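Side-chain contacts in ubiquitin-conjugating enzyme E2, putative (Trypanosoma cruzi, PDB 4DS2), which probably takes up activated ubiquitin or a ubiquitin-like protein as a thioester and passes it on to substrates, as E2 enzymes do: residues 88-93 / 129-134; 97-100 / 104-107. One frame throughout, in Å; residues are numbered along the deposited sequence.

Contact 1. Residues 88-93 / 129-134; sequences VRFVTP and DRVFSQ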
loop_
_atom_site.group_PDB
_atom_site.type_symbol
_atom_site.label_atom_id
_atom_site.label_comp_id
_atom_site.label_asym_id
_atom_site.label_seq_id
_atom_site.Cartn_x
_atom_site.Cartn_y
_atom_site.Cartn_z
ATOM N N VAL A 88 -1.101 -6.648 0.771
ATOM C CA VAL A 88 -1.383 -5.350 1.401
ATOM C C VAL A 88 -2.908 -5.130 1.467
ATOM O O VAL A 88 -3.654 -5.573 0.564
ATOM C CB VAL A 88 -0.637 -4.220 0.675
ATOM C CG1 VAL A 88 -0.818 -2.859 1.349
ATOM C CG2 VAL A 88 0.855 -4.572 0.613
ATOM N N ARG A 89 -3.343 -4.501 2.568
ATOM C CA ARG A 89 -4.747 -4.226 2.852
ATOM C C ARG A 89 -4.823 -2.858 3.479
ATOM O O ARG A 89 -3.961 -2.515 4.269
ATOM C CB ARG A 89 -5.278 -5.255 3.829
ATOM C CG ARG A 89 -6.790 -5.461 3.877
ATOM C CD ARG A 89 -7.114 -6.847 4.441
ATOM N NE ARG A 89 -8.522 -7.016 4.847
ATOM C CZ ARG A 89 -9.437 -7.787 4.226
ATOM N NH1 ARG A 89 -9.133 -8.476 3.126
ATOM N NH2 ARG A 89 -10.686 -7.870 4.701
ATOM N N PHE A 90 -5.811 -2.050 3.122
ATOM C CA PHE A 90 -6.001 -0.771 3.824
ATOM C C PHE A 90 -6.881 -1.019 5.009
ATOM O O PHE A 90 -7.960 -1.607 4.829
ATOM C CB PHE A 90 -6.592 0.284 2.895
ATOM C CG PHE A 90 -5.598 0.780 1.903
ATOM C CD1 PHE A 90 -5.298 0.032 0.770
ATOM C CD2 PHE A 90 -4.883 1.951 2.132
ATOM C CE1 PHE A 90 -4.341 0.472 -0.124
ATOM C CE2 PHE A 90 -3.939 2.394 1.223
ATOM C CZ PHE A 90 -3.669 1.658 0.102
ATOM N N VAL A 91 -6.411 -0.629 6.204
ATOM C CA VAL A 91 -7.248 -0.643 7.393
ATOM C C VAL A 91 -8.117 0.616 7.376
ATOM O O VAL A 91 -9.290 0.536 7.695
ATOM C CB VAL A 91 -6.449 -0.683 8.707
ATOM C CG1 VAL A 91 -7.386 -0.507 9.905
ATOM C CG2 VAL A 91 -5.647 -1.977 8.818
ATOM N N THR A 92 -7.524 1.762 7.012
ATOM C CA THR A 92 -8.265 2.992 6.767
ATOM C C THR A 92 -9.085 2.838 5.486
ATOM O O THR A 92 -8.539 2.393 4.465
ATOM C CB THR A 92 -7.337 4.214 6.557
ATOM O OG1 THR A 92 -6.537 4.444 7.708
ATOM C CG2 THR A 92 -8.177 5.494 6.248
ATOM N N PRO A 93 -10.387 3.218 5.513
ATOM C CA PRO A 93 -11.083 3.248 4.220
ATOM C C PRO A 93 -10.454 4.274 3.280
ATOM O O PRO A 93 -9.884 5.280 3.741
ATOM C CB PRO A 93 -12.518 3.643 4.576
ATOM C CG PRO A 93 -12.417 4.304 5.906
ATOM C CD PRO A 93 -11.275 3.608 6.614
ATOM N N ASP A 129 2.265 3.954 -4.186
ATOM C CA ASP A 129 2.387 4.751 -5.382
ATOM C C ASP A 129 1.258 4.473 -6.382
ATOM O O ASP A 129 0.710 5.384 -7.031
ATOM C CB ASP A 129 3.735 4.469 -6.049
ATOM C CG ASP A 129 3.800 5.016 -7.460
ATOM O OD1 ASP A 129 3.664 6.268 -7.637
ATOM O OD2 ASP A 129 3.974 4.189 -8.388
ATOM N N ARG A 130 0.954 3.210 -6.548
ATOM C CA ARG A 130 -0.068 2.810 -7.499
ATOM C C ARG A 130 -1.415 3.409 -7.132
ATOM O O ARG A 130 -2.115 3.941 -7.967
ATOM C CB ARG A 130 -0.123 1.279 -7.576
ATOM C CG ARG A 130 -1.254 0.715 -8.378
ATOM C CD ARG A 130 -1.227 1.169 -9.801
ATOM N NE ARG A 130 -2.334 0.550 -10.509
ATOM C CZ ARG A 130 -2.754 0.915 -11.718
ATOM N NH1 ARG A 130 -2.158 1.914 -12.368
ATOM N NH2 ARG A 130 -3.772 0.275 -12.287
ATOM N N VAL A 131 -1.765 3.319 -5.856
ATOM C CA VAL A 131 -3.085 3.741 -5.397
ATOM C C VAL A 131 -3.221 5.258 -5.182
ATOM O O VAL A 131 -4.219 5.879 -5.596
ATOM C CB VAL A 131 -3.436 2.972 -4.136
ATOM C CG1 VAL A 131 -4.730 3.508 -3.508
ATOM C CG2 VAL A 131 -3.558 1.494 -4.514
ATOM N N PHE A 132 -2.207 5.857 -4.561
ATOM C CA PHE A 132 -2.241 7.282 -4.250
ATOM C C PHE A 132 -1.849 8.186 -5.429
ATOM O O PHE A 132 -2.261 9.364 -5.491
ATOM C CB PHE A 132 -1.299 7.556 -3.063
ATOM C CG PHE A 132 -1.795 7.043 -1.736
ATOM C CD1 PHE A 132 -3.166 6.902 -1.462
ATOM C CD2 PHE A 132 -0.889 6.766 -0.725
ATOM C CE1 PHE A 132 -3.608 6.473 -0.238
ATOM C CE2 PHE A 132 -1.332 6.344 0.516
ATOM C CZ PHE A 132 -2.695 6.201 0.756
ATOM N N SER A 133 -1.016 7.643 -6.327
ATOM C CA SER A 133 -0.360 8.434 -7.368
ATOM C C SER A 133 -0.569 7.980 -8.799
ATOM O O SER A 133 -0.676 8.828 -9.663
ATOM C CB SER A 133 1.117 8.568 -7.064
ATOM O OG SER A 133 1.267 9.597 -6.110
ATOM N N GLN A 134 -0.641 6.680 -9.073
ATOM C CA GLN A 134 -0.781 6.250 -10.452
ATOM C C GLN A 134 -2.147 5.667 -10.723
ATOM O O GLN A 134 -2.306 4.856 -11.618
ATOM C CB GLN A 134 0.299 5.238 -10.843
ATOM C CG GLN A 134 1.746 5.661 -10.555
ATOM C CD GLN A 134 2.231 6.924 -11.301
ATOM O OE1 GLN A 134 1.616 7.379 -12.275
ATOM N NE2 GLN A 134 3.377 7.469 -10.860
#
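The ring of Phe90 reaches from the edge strand 87-90 of the UBC-fold sheet to the C-terminal end of helix 120-132. It meets Val131 and Phe132 there, and all three side chains are buried. Phe90 and Val131 point at each other across the gap. The ring tip, CZ, comes to 4.2 Å from Val131 CG1 along an oblique line. With chi1 of 173°, CG1 is the branch of Val131 that meets the ring.

The side chains of Phe90 and Phe132 run alongside each other with opposed headings. Phe132 CZ lies close to the plane of the Phe90 ring, at its edge. The CB of Phe132 does not aim at the strand. With CG beside the backbone N (chi1 -72°), the ring still swings its far end across to Phe90. Tyr64 and Tyr71 also meet the Phe132 ring, and Leu73 of the neighbouring strand touches Phe90.

No hydrogen bond crosses between the two segments, so the contact is purely apolar. Within segment 129-134, Asp129 O accepts from Ser133 N at 2.9 Å and also from Gln134 N at 2.8 Å. The nearest approach of the two aromatic rings is Phe90 CE2 to Phe132 CZ, 4.0 Å.

Contact 2. Residues 97-100 / 104-107; sequences PLVT and GICD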
loop_
_atom_site.group_PDB
_atom_site.type_symbol
_atom_site.label_atom_id
_atom_site.label_comp_id
_atom_site.label_asym_id
_atom_site.label_seq_id
_atom_site.Cartn_x
_atom_site.Cartn_y
_atom_site.Cartn_z
ATOM N N PRO A 97 -10.694 3.222 -7.266
ATOM C CA PRO A 97 -10.955 2.091 -8.173
ATOM C C PRO A 97 -10.154 0.820 -7.834
ATOM O O PRO A 97 -10.538 -0.280 -8.240
ATOM C CB PRO A 97 -10.481 2.618 -9.535
ATOM C CG PRO A 97 -10.083 4.059 -9.348
ATOM C CD PRO A 97 -9.855 4.260 -7.907
ATOM N N LEU A 98 -9.047 0.991 -7.107
ATOM C CA LEU A 98 -8.092 -0.119 -6.875
ATOM C C LEU A 98 -8.305 -0.824 -5.475
ATOM O O LEU A 98 -7.795 -1.930 -5.215
ATOM C CB LEU A 98 -6.640 0.375 -7.140
ATOM C CG LEU A 98 -6.245 0.947 -8.537
ATOM C CD1 LEU A 98 -4.954 1.765 -8.441
ATOM C CD2 LEU A 98 -6.081 -0.122 -9.603
ATOM N N VAL A 99 -9.146 -0.215 -4.631
ATOM C CA VAL A 99 -9.430 -0.712 -3.277
ATOM C C VAL A 99 -10.933 -1.014 -3.061
ATOM O O VAL A 99 -11.791 -0.228 -3.445
ATOM C CB VAL A 99 -9.000 0.323 -2.211
ATOM C CG1 VAL A 99 -9.151 -0.278 -0.807
ATOM C CG2 VAL A 99 -7.582 0.821 -2.487
ATOM N N THR A 100 -11.234 -2.145 -2.428
ATOM C CA THR A 100 -12.627 -2.512 -2.112
ATOM C C THR A 100 -13.113 -1.830 -0.801
ATOM O O THR A 100 -12.326 -1.176 -0.104
ATOM C CB THR A 100 -12.816 -4.054 -2.003
ATOM O OG1 THR A 100 -12.319 -4.522 -0.738
ATOM C CG2 THR A 100 -12.108 -4.784 -3.120
ATOM N N GLY A 104 -9.364 -4.445 0.423
ATOM C CA GLY A 104 -8.667 -5.381 -0.450
ATOM C C GLY A 104 -8.069 -4.727 -1.692
ATOM O O GLY A 104 -8.569 -3.722 -2.172
ATOM N N ILE A 105 -6.967 -5.286 -2.174
ATOM C CA ILE A 105 -6.496 -5.001 -3.516
ATOM C C ILE A 105 -6.357 -6.323 -4.307
ATOM O O ILE A 105 -6.185 -7.433 -3.743
ATOM C CB ILE A 105 -5.166 -4.217 -3.532
ATOM C CG1 ILE A 105 -4.016 -5.107 -3.052
ATOM C CG2 ILE A 105 -5.270 -2.916 -2.737
ATOM C CD1 ILE A 105 -2.660 -4.433 -2.984
ATOM N N CYS A 106 -6.453 -6.182 -5.623
ATOM C CA CYS A 106 -6.280 -7.274 -6.543
ATOM C C CYS A 106 -4.861 -7.792 -6.377
ATOM O O CYS A 106 -3.918 -6.996 -6.286
ATOM C CB CYS A 106 -6.489 -6.762 -7.955
ATOM S SG CYS A 106 -6.495 -8.054 -9.200
ATOM N N ASP A 107 -4.687 -9.112 -6.329
ATOM C CA ASP A 107 -3.337 -9.665 -6.170
ATOM C C ASP A 107 -2.491 -9.329 -7.369
ATOM O O ASP A 107 -1.279 -9.402 -7.283
ATOM C CB ASP A 107 -3.275 -11.168 -6.050
ATOM C CG ASP A 107 -4.542 -11.775 -5.688
ATOM O OD1 ASP A 107 -5.305 -11.166 -4.891
ATOM O OD2 ASP A 107 -4.762 -12.899 -6.192
HETATM O O HOH W 1 -6.303 -3.543 -6.744
#
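Thr100 and Gly104 hold each other through two hydrogen bonds. Thr100 N donates to Gly104 O at 3.1 Å, with the donor tilted 15° from the carbonyl plane. Gly104 N returns a bond to Thr100 OG1 at 3.2 Å, with 147° at the hydrogen. The Thr100 hydroxyl oxygen lies between its own backbone N and carbonyl carbon (chi1 78°), and this turns it to face Gly104. Gly104 O has a second, softer partner in Val99 CA, a CA-H...O contact of 3.3 Å.

Further along, the two segments are joined by a water. Water 1 donates to Leu98 O at 2.7 Å and accepts from Cys106 N at 2.9 Å. Ile105 lies between the direct bonds and this bridge. Its CG2 methyl comes to 3.7 Å from Leu98 O and lies more loosely near Val99 CG2. The CG1 branch leads away from segment 97-100.

Around this shell, Thr100 OG1 is also bonded to Glu102 N, which makes an ST turn within the loop. Leu98, Val99 and Ile105 rest on helix 120-132 through Arg130, Val131 and Val127. Leu98 N is bonded to Ser96 OG.

Cys106 occupies the place of the active-site cysteine in the E2 family, so it is probably the thioester-forming residue. Its SG caps a backbone N just past the segment. The contact thus ties the chain before this cysteine to segment 97-100 by direct bonds at Gly104, but by a single water at the cysteine's own backbone N.

Contact 2 is nested in the loop that contact 1 closes, and their centres are about 8 Å apart. Val99 joins them. Its CG2 lies 4.0 Å from Phe90 CE1 and also 4.0 Å from Val131 CG1, so one methyl touches both sides of contact 1. Two further contacts join them. Leu98 CD1 packs against Arg130 NE at 3.6 Å, and Ile105 CG1 against Val88 O at 3.7 Å. Arg130 forms a salt bridge with Asp141 and a hydrogen bond to Ser137 O. Contact 1 is apolar and buried near the centre of the chain, while contact 2 lies farther out and is held mainly by polar bonds. The probable active-site sulfur, Cys106 SG, is 13.7 Å from Phe90 CZ, well away from contact 1.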